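Putative sugar ABC transporter (Yersinia enterocolitica subsp. enterocolitica 8081, PDB 5ULB) probably serves as the periplasmic binding component of a sugar ABC transporter, and binds a ribose that carries a methylseleno group in place of methylthio. Local coordinates at residues F216-Y221 with N241-L246; L234-I239 with K255-V260; R289-P294 with K312-W317. One frame throughout, in Å; residues are numbered along the deposited sequence.

Contact 1 (F216-Y221 with N241-L246); sequences FTQGAY and NQDLQL
The ring of Y221 carries L246 on one face. L246 CB sits 4.0 Å from the ring centroid, almost straight above it, a CH-pi contact. L246 CD1 lies over the same face, near Y221 CG and CD1, and L246 CD2 comes to 3.7 Å from Y221 CE1. Y221 CG is anti to the backbone N (chi1 -179°), which sends the ring across to helix 241-248. The phenol hydroxyl finds its partners beyond this pair, in hydrogen bonds with E249 and Q225.

One turn earlier the side chain of Q242, in the conformer described, lies alongside Q218. Q218 NE2 gives a hydrogen bond of 2.8 Å to D243 OD1, at 165° and close to its own amide plane. It meets the carboxylate on the syn side. The same NE2 also bonds D32. The two helices run in broadly the same direction, and the axes of the two segments approach to 10.7 Å.

A buried acid is thus held by an amide donor. D243 OD2 lies close to D214 OD2, so one of these carboxylates may well carry a proton. Apolar packing and one directed polar bond together join the helices that precede and follow strand 233-237 in the chain.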
loop_
_atom_site.group_PDB
_atom_site.type_symbol
_atom_site.label_atom_id
_atom_site.label_comp_id
_atom_site.label_asym_id
_atom_site.label_seq_id
_atom_site.Cartn_x
_atom_site.Cartn_y
_atom_site.Cartn_z
ATOM N N PHE A 216 6.338 -0.669 9.950
ATOM C CA PHE A 216 6.851 -1.520 10.990
ATOM C C PHE A 216 8.328 -1.819 10.778
ATOM O O PHE A 216 9.108 -1.703 11.742
ATOM C CB PHE A 216 6.081 -2.865 11.056
ATOM C CG PHE A 216 4.610 -2.803 11.393
ATOM C CD1 PHE A 216 4.090 -1.893 12.294
ATOM C CD2 PHE A 216 3.706 -3.718 10.835
ATOM C CE1 PHE A 216 2.757 -1.923 12.649
ATOM C CE2 PHE A 216 2.387 -3.750 11.174
ATOM C CZ PHE A 216 1.921 -2.852 12.088
ATOM N N THR A 217 8.726 -2.198 9.591
ATOM C CA THR A 217 10.086 -2.597 9.356
ATOM C C THR A 217 11.036 -1.431 9.613
ATOM O O THR A 217 12.117 -1.661 10.153
ATOM C CB THR A 217 10.241 -3.093 7.927
ATOM O OG1 THR A 217 9.185 -4.036 7.668
ATOM C CG2 THR A 217 11.584 -3.767 7.716
ATOM N N GLN A 218 10.624 -0.195 9.284
ATOM C CA GLN A 218 11.474 0.934 9.602
ATOM C C GLN A 218 11.744 1.028 11.088
ATOM O O GLN A 218 12.887 1.377 11.504
ATOM C CB GLN A 218 10.805 2.205 9.089
ATOM C CG GLN A 218 10.820 2.389 7.590
ATOM C CD GLN A 218 9.784 3.364 7.066
ATOM O OE1 GLN A 218 9.025 4.006 7.870
ATOM N NE2 GLN A 218 9.689 3.470 5.755
ATOM N N GLY A 219 10.706 0.831 11.891
ATOM C CA GLY A 219 10.945 0.881 13.328
ATOM C C GLY A 219 11.798 -0.237 13.819
ATOM O O GLY A 219 12.681 -0.106 14.721
ATOM N N ALA A 220 11.560 -1.479 13.303
ATOM C CA ALA A 220 12.456 -2.595 13.687
ATOM C C ALA A 220 13.868 -2.328 13.304
ATOM O O ALA A 220 14.763 -2.672 14.082
ATOM C CB ALA A 220 11.959 -3.861 13.055
ATOM N N TYR A 221 14.103 -1.781 12.148
ATOM C CA TYR A 221 15.440 -1.435 11.688
ATOM C C TYR A 221 16.182 -0.518 12.686
ATOM O O TYR A 221 17.305 -0.739 13.086
ATOM C CB TYR A 221 15.398 -0.797 10.308
ATOM C CG TYR A 221 16.745 -0.439 9.764
ATOM C CD1 TYR A 221 17.379 0.788 10.110
ATOM C CD2 TYR A 221 17.467 -1.292 8.968
ATOM C CE1 TYR A 221 18.629 1.109 9.714
ATOM C CE2 TYR A 221 18.721 -0.928 8.501
ATOM C CZ TYR A 221 19.322 0.264 8.894
ATOM O OH TYR A 221 20.551 0.527 8.472
ATOM N N ASN A 241 11.268 5.726 -0.080
ATOM C CA ASN A 241 12.598 6.280 -0.204
ATOM C C ASN A 241 13.410 5.923 1.008
ATOM O O ASN A 241 14.621 5.598 0.859
ATOM C CB ASN A 241 12.548 7.788 -0.377
ATOM C CG ASN A 241 11.990 8.237 -1.697
ATOM O OD1 ASN A 241 11.859 7.462 -2.694
ATOM N ND2 ASN A 241 11.661 9.540 -1.754
ATOM N N GLN A 242 12.870 6.021 2.197
ATOM C CA GLN A 242 13.578 5.669 3.422
ATOM C C GLN A 242 14.114 4.251 3.380
ATOM O O GLN A 242 15.252 4.005 3.705
ATOM C CB GLN A 242 12.675 5.880 4.669
ATOM C CG GLN A 242 13.389 5.595 5.997
ATOM C CD GLN A 242 12.530 5.674 7.294
ATOM O OE1 GLN A 242 11.394 6.060 7.238
ATOM N NE2 GLN A 242 13.089 5.302 8.422
ATOM N N ASP A 243 13.272 3.327 2.958
ATOM C CA ASP A 243 13.716 1.912 2.991
ATOM C C ASP A 243 14.914 1.716 2.103
ATOM O O ASP A 243 15.812 0.935 2.429
ATOM C CB ASP A 243 12.558 0.965 2.451
ATOM C CG ASP A 243 11.302 1.078 3.122
ATOM O OD1 ASP A 243 11.153 1.639 4.214
ATOM O OD2 ASP A 243 10.284 0.553 2.516
ATOM N N LEU A 244 14.881 2.338 0.906
ATOM C CA LEU A 244 16.037 2.229 -0.002
ATOM C C LEU A 244 17.299 2.750 0.653
ATOM O O LEU A 244 18.391 2.160 0.479
ATOM C CB LEU A 244 15.723 2.933 -1.285
ATOM C CG LEU A 244 14.523 2.350 -2.060
ATOM C CD1 LEU A 244 14.106 3.266 -3.155
ATOM C CD2 LEU A 244 14.852 0.931 -2.646
ATOM N N GLN A 245 17.240 3.880 1.328
ATOM C CA GLN A 245 18.411 4.374 2.098
ATOM C C GLN A 245 18.834 3.385 3.198
ATOM O O GLN A 245 20.014 3.151 3.376
ATOM C CB GLN A 245 18.101 5.761 2.695
ATOM C CG GLN A 245 17.952 6.924 1.707
ATOM C CD GLN A 245 19.287 7.321 1.039
ATOM O OE1 GLN A 245 19.768 6.641 0.097
ATOM N NE2 GLN A 245 19.974 8.357 1.587
ATOM N N LEU A 246 17.858 2.858 3.900
ATOM C CA LEU A 246 18.216 1.913 4.992
ATOM C C LEU A 246 18.876 0.645 4.434
ATOM O O LEU A 246 19.770 0.158 5.079
ATOM C CB LEU A 246 17.045 1.597 5.859
ATOM C CG LEU A 246 16.399 2.831 6.554
ATOM C CD1 LEU A 246 15.154 2.397 7.307
ATOM C CD2 LEU A 246 17.315 3.622 7.377
#

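Contact 2 (L234-I239 with K255-V260); sequences LYSIDI and KVSVAV
S236 bonds the neighbouring strand through both its N and its O. Its N bonds V256 O and its O accepts V258 N, each at 2.9 Å between the named atoms. K255 N to L234 O and D238 N to V258 O extend the ladder at either end. D238 lies just past the strand end. These are parallel strands of a beta-alpha-beta crossover whose helix is 241-248.

Y235 and V256 lie on one face of the sheet, and V256 CG1 comes to 3.6 Å from Y235 CD2. K255 CB lies over one face of the Y235 ring, offset toward its rim. Y235 CG is beside the backbone N (chi1 -63°), which lays the ring alongside K255. On the other face of the sheet S257 OG donates to D238 O at 3.1 Å, nearly straight on to the carbonyl. I239 CD1 rests on S257 CB at 3.7 Å, and I239 CG2 meets A259 CB at 3.8 Å.

A water donates to D238 OD1 at 2.7 Å and accepts from V260 N. A second water joins I239 N to V260 O.

Further out, W254 NE1 bonds S257 OG. T217 pairs with S236 OG, which donates to I237 O. D138 takes the Y235 hydroxyl. D238 belongs to the ligand pocket: OD1 lies close to O2 of the bound sugar, and OD2 accepts from D214 N at the start of helix 214-226.

D238 has a positive phi of 85° at the end of the strand, and its CB points away from the neighbouring strand. The helix start and the water would probably favour its charged form. The parallel ladder, the S257 bond and the waters hold the strand end from which D238 reaches the sugar, consistent with a fixed place in the pocket.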
loop_
_atom_site.group_PDB
_atom_site.type_symbol
_atom_site.label_atom_id
_atom_site.label_comp_id
_atom_site.label_asym_id
_atom_site.label_seq_id
_atom_site.Cartn_x
_atom_site.Cartn_y
_atom_site.Cartn_z
ATOM N N LEU A 234 16.195 -8.726 8.256
ATOM C CA LEU A 234 14.877 -8.183 8.044
ATOM C C LEU A 234 14.336 -8.453 6.612
ATOM O O LEU A 234 15.089 -8.248 5.642
ATOM C CB LEU A 234 14.781 -6.643 8.171
ATOM C CG LEU A 234 15.113 -6.004 9.407
ATOM C CD1 LEU A 234 15.200 -4.475 9.270
ATOM C CD2 LEU A 234 14.056 -6.388 10.448
ATOM N N TYR A 235 13.086 -8.876 6.540
ATOM C CA TYR A 235 12.407 -9.182 5.269
ATOM C C TYR A 235 11.107 -8.424 5.323
ATOM O O TYR A 235 10.316 -8.625 6.222
ATOM C CB TYR A 235 12.167 -10.694 5.211
ATOM C CG TYR A 235 13.437 -11.518 5.207
ATOM C CD1 TYR A 235 14.124 -11.752 6.371
ATOM C CD2 TYR A 235 14.015 -11.968 4.027
ATOM C CE1 TYR A 235 15.331 -12.441 6.364
ATOM C CE2 TYR A 235 15.205 -12.640 4.005
ATOM C CZ TYR A 235 15.833 -12.889 5.183
ATOM O OH TYR A 235 17.044 -13.524 5.194
ATOM N N SER A 236 10.866 -7.565 4.296
ATOM C CA SER A 236 9.703 -6.681 4.317
ATOM C C SER A 236 8.845 -6.758 3.092
ATOM O O SER A 236 9.276 -7.034 1.980
ATOM C CB SER A 236 10.251 -5.212 4.507
ATOM O OG SER A 236 9.236 -4.305 4.939
ATOM N N ILE A 237 7.625 -6.289 3.314
ATOM C CA ILE A 237 6.677 -5.846 2.291
ATOM C C ILE A 237 6.724 -4.308 2.236
ATOM O O ILE A 237 6.998 -3.652 3.287
ATOM C CB ILE A 237 5.292 -6.398 2.617
ATOM C CG1 ILE A 237 5.317 -7.960 2.498
ATOM C CG2 ILE A 237 4.213 -5.827 1.715
ATOM C CD1 ILE A 237 4.110 -8.673 2.962
ATOM N N ASP A 238 6.499 -3.780 1.081
ATOM C CA ASP A 238 6.451 -2.356 0.767
ATOM C C ASP A 238 7.794 -1.701 0.477
ATOM O O ASP A 238 8.809 -2.250 0.877
ATOM C CB ASP A 238 5.691 -1.476 1.770
ATOM C CG ASP A 238 4.332 -1.945 2.134
ATOM O OD1 ASP A 238 3.547 -2.337 1.205
ATOM O OD2 ASP A 238 3.993 -1.900 3.374
ATOM N N ILE A 239 7.778 -0.541 -0.166
ATOM C CA ILE A 239 8.994 0.202 -0.374
ATOM C C ILE A 239 8.699 1.675 -0.286
ATOM O O ILE A 239 7.583 2.145 -0.474
ATOM C CB ILE A 239 9.614 -0.088 -1.802
ATOM C CG1 ILE A 239 11.070 0.256 -1.931
ATOM C CG2 ILE A 239 8.777 0.496 -2.921
ATOM C CD1 ILE A 239 11.962 -0.549 -1.014
ATOM N N LYS A 255 17.208 -7.051 4.084
ATOM C CA LYS A 255 17.582 -7.919 2.984
ATOM C C LYS A 255 16.699 -7.834 1.740
ATOM O O LYS A 255 17.222 -8.004 0.636
ATOM C CB LYS A 255 17.589 -9.381 3.459
ATOM C CG LYS A 255 18.476 -9.742 4.508
ATOM C CD LYS A 255 19.822 -9.123 4.382
ATOM C CE LYS A 255 20.606 -9.993 3.590
ATOM N NZ LYS A 255 21.574 -10.564 4.639
ATOM N N VAL A 256 15.416 -7.577 1.922
ATOM C CA VAL A 256 14.499 -7.605 0.781
ATOM C C VAL A 256 13.295 -6.770 1.135
ATOM O O VAL A 256 12.849 -6.750 2.286
ATOM C CB VAL A 256 14.106 -8.947 0.373
ATOM C CG1 VAL A 256 13.184 -9.682 1.330
ATOM C CG2 VAL A 256 13.431 -9.045 -1.006
ATOM N N SER A 257 12.726 -6.145 0.085
ATOM C CA SER A 257 11.403 -5.537 0.145
ATOM C C SER A 257 10.661 -6.103 -1.070
ATOM O O SER A 257 11.169 -6.024 -2.202
ATOM C CB SER A 257 11.401 -4.029 0.007
ATOM O OG SER A 257 11.674 -3.399 1.281
ATOM N N VAL A 258 9.435 -6.544 -0.878
ATOM C CA VAL A 258 8.566 -7.007 -1.950
ATOM C C VAL A 258 7.416 -5.973 -2.020
ATOM O O VAL A 258 6.774 -5.787 -0.976
ATOM C CB VAL A 258 8.071 -8.437 -1.708
ATOM C CG1 VAL A 258 7.260 -8.867 -2.904
ATOM C CG2 VAL A 258 9.243 -9.372 -1.511
ATOM N N ALA A 259 7.253 -5.360 -3.191
ATOM C CA ALA A 259 6.429 -4.123 -3.158
ATOM C C ALA A 259 5.814 -3.771 -4.492
ATOM O O ALA A 259 6.307 -4.163 -5.539
ATOM C CB ALA A 259 7.325 -2.968 -2.713
ATOM N N VAL A 260 4.735 -3.011 -4.377
ATOM C CA VAL A 260 4.105 -2.281 -5.461
ATOM C C VAL A 260 4.346 -0.807 -5.202
ATOM O O VAL A 260 4.269 -0.362 -4.026
ATOM C CB VAL A 260 2.566 -2.586 -5.545
ATOM C CG1 VAL A 260 1.897 -1.829 -6.645
ATOM C CG2 VAL A 260 2.293 -4.094 -5.663
HETATM O O HOH W 1 3.680 -3.054 -1.446
HETATM O O HOH W 2 4.950 -0.261 -1.300
#

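Contact 3 (R289-P294 with K312-W317); sequences RAASIP and KIIPGW
A291 and I293 lie in the end, 291-294, of strand 285-294, and face a loop in which I314 and W317 are the first and last residues of a type II beta turn. The turn is closed by W317 N to I314 O at 3.0 Å. G316 takes its third position with a phi of 79°, a value that suits glycine. The two backbones stay apart: the nearest CA pair, A291 and W317, is 7.5 Å distant, and no hydrogen bond crosses between the segments. The strand makes its backbone bonds elsewhere, A291 with A259 and I293 with S257.

Side chains carry the whole contact. A291 CB meets the indole at its edge, near the ring plane, 4.0 Å from W317 CE3 and as close to W317 CZ3. W317 CG is anti to the backbone N (chi1 169°), and this brings the edge of the six-membered ring to A291. I293 CD1 approaches W317 CH2 obliquely at 4.3 Å. I293 and I314 cross at about a right angle, with I293 CG1 against I314 CD1 at 3.8 Å. I314 CG2 reaches A291 CB at 4.2 Å. W317 is buried, whereas I314 and A291 keep part of their surface exposed.

Other parts of the chain complete the cluster. I239 and L310 also touch W317, whose NE1 makes a weak hydrogen bond to V307 O. L298 packs on I293, and L297 on I314.

The chemistry is purely apolar: methyl and methylene groups against one another and against an indole. The loop before helix 327-335 is thus laid on the strand by hydrophobic packing, with no polar bond between the two segments to set its register.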
loop_
_atom_site.group_PDB
_atom_site.type_symbol
_atom_site.label_atom_id
_atom_site.label_comp_id
_atom_site.label_asym_id
_atom_site.label_seq_id
_atom_site.Cartn_x
_atom_site.Cartn_y
_atom_site.Cartn_z
ATOM N N ARG A 289 0.489 -6.077 -9.309
ATOM C CA ARG A 289 1.649 -7.028 -9.236
ATOM C C ARG A 289 2.859 -6.372 -8.611
ATOM O O ARG A 289 3.220 -5.216 -8.982
ATOM C CB ARG A 289 2.003 -7.522 -10.691
ATOM C CG ARG A 289 0.909 -8.358 -11.287
ATOM C CD ARG A 289 1.319 -9.193 -12.493
ATOM N NE ARG A 289 0.050 -9.437 -13.220
ATOM C CZ ARG A 289 -0.334 -8.643 -14.174
ATOM N NH1 ARG A 289 0.518 -7.702 -14.481
ATOM N NH2 ARG A 289 -1.448 -8.807 -14.810
ATOM N N ALA A 290 3.565 -7.142 -7.817
ATOM C CA ALA A 290 4.750 -6.572 -7.090
ATOM C C ALA A 290 6.024 -7.054 -7.677
ATOM O O ALA A 290 6.062 -8.010 -8.504
ATOM C CB ALA A 290 4.749 -6.951 -5.666
ATOM N N ALA A 291 7.115 -6.393 -7.333
ATOM C CA ALA A 291 8.454 -6.757 -7.635
ATOM C C ALA A 291 9.207 -7.026 -6.347
ATOM O O ALA A 291 8.933 -6.420 -5.315
ATOM C CB ALA A 291 9.172 -5.640 -8.420
ATOM N N SER A 292 10.174 -7.942 -6.427
ATOM C CA SER A 292 10.986 -8.256 -5.292
ATOM C C SER A 292 12.330 -7.501 -5.457
ATOM O O SER A 292 13.056 -7.745 -6.429
ATOM C CB SER A 292 11.251 -9.745 -5.198
ATOM O OG SER A 292 9.958 -10.411 -5.120
ATOM N N ILE A 293 12.642 -6.698 -4.445
ATOM C CA ILE A 293 13.750 -5.769 -4.507
ATOM C C ILE A 293 14.828 -6.248 -3.523
ATOM O O ILE A 293 14.663 -6.139 -2.330
ATOM C CB ILE A 293 13.336 -4.318 -4.134
ATOM C CG1 ILE A 293 12.157 -3.860 -4.961
ATOM C CG2 ILE A 293 14.525 -3.325 -4.227
ATOM C CD1 ILE A 293 11.458 -2.626 -4.458
ATOM N N PRO A 294 15.903 -6.807 -4.014
ATOM C CA PRO A 294 17.015 -7.331 -3.107
ATOM C C PRO A 294 17.992 -6.225 -2.696
ATOM O O PRO A 294 18.347 -5.383 -3.491
ATOM C CB PRO A 294 17.730 -8.402 -3.928
ATOM C CG PRO A 294 17.519 -7.907 -5.351
ATOM C CD PRO A 294 16.224 -7.125 -5.439
ATOM N N LYS A 312 14.951 2.500 -13.407
ATOM C CA LYS A 312 16.140 2.384 -14.137
ATOM C C LYS A 312 16.838 1.156 -13.863
ATOM O O LYS A 312 17.648 0.781 -14.713
ATOM C CB LYS A 312 17.137 3.550 -13.875
ATOM C CG LYS A 312 16.446 4.918 -14.041
ATOM C CD LYS A 312 17.397 5.896 -14.725
ATOM C CE LYS A 312 16.730 7.234 -15.014
ATOM N NZ LYS A 312 16.882 8.128 -13.839
ATOM N N ILE A 313 16.529 0.466 -12.784
ATOM C CA ILE A 313 17.225 -0.773 -12.420
ATOM C C ILE A 313 16.337 -1.971 -12.219
ATOM O O ILE A 313 16.806 -3.042 -11.969
ATOM C CB ILE A 313 18.174 -0.538 -11.152
ATOM C CG1 ILE A 313 17.379 -0.037 -9.943
ATOM C CG2 ILE A 313 19.335 0.362 -11.534
ATOM C CD1 ILE A 313 18.217 0.092 -8.689
ATOM N N ILE A 314 15.026 -1.756 -12.284
ATOM C CA ILE A 314 14.016 -2.795 -12.213
ATOM C C ILE A 314 13.086 -2.561 -13.389
ATOM O O ILE A 314 12.202 -1.700 -13.399
ATOM C CB ILE A 314 13.225 -2.771 -10.887
ATOM C CG1 ILE A 314 14.142 -2.860 -9.724
ATOM C CG2 ILE A 314 12.013 -3.730 -10.913
ATOM C CD1 ILE A 314 13.419 -2.787 -8.428
ATOM N N PRO A 315 13.290 -3.318 -14.469
ATOM C CA PRO A 315 12.478 -3.151 -15.682
ATOM C C PRO A 315 11.019 -3.189 -15.361
ATOM O O PRO A 315 10.598 -4.156 -14.714
ATOM C CB PRO A 315 12.804 -4.382 -16.493
ATOM C CG PRO A 315 14.274 -4.604 -16.191
ATOM C CD PRO A 315 14.399 -4.318 -14.690
ATOM N N GLY A 316 10.317 -2.116 -15.781
ATOM C CA GLY A 316 8.949 -1.952 -15.662
ATOM C C GLY A 316 8.372 -1.508 -14.296
ATOM O O GLY A 316 7.135 -1.314 -14.161
ATOM N N TRP A 317 9.234 -1.179 -13.361
ATOM C CA TRP A 317 8.804 -0.751 -12.046
ATOM C C TRP A 317 7.899 0.484 -12.144
ATOM O O TRP A 317 8.174 1.509 -12.797
ATOM C CB TRP A 317 9.991 -0.396 -11.188
ATOM C CG TRP A 317 9.556 0.290 -9.956
ATOM C CD1 TRP A 317 9.587 1.671 -9.723
ATOM C CD2 TRP A 317 9.048 -0.325 -8.820
ATOM N NE1 TRP A 317 9.130 1.875 -8.482
ATOM C CE2 TRP A 317 8.757 0.692 -7.897
ATOM C CE3 TRP A 317 8.783 -1.671 -8.433
ATOM C CZ2 TRP A 317 8.254 0.378 -6.624
ATOM C CZ3 TRP A 317 8.247 -1.919 -7.262
ATOM C CH2 TRP A 317 7.997 -0.891 -6.364
#

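In the fold
Contact 2 is the middle member. Its centre lies about 9 Å from that of contact 1 and about 11 Å from that of contact 3, whereas the centres of contacts 1 and 3 are about 18 Å apart and these two do not touch. T217 OG1 and S236 OG, 2.7 Å apart in a probable hydrogen bond, tie contact 1 to the strand. S257 O to I293 N at 2.8 Å and A259 N to A291 O at 2.9 Å join contact 2 to the antiparallel strand of contact 3. The sugar is nearest contact 2, with the D238 side chain about 3 Å away. The D243 and W317 side chains are about 9 and 11 Å from it, so contacts 1 and 3 stand farther from the sugar.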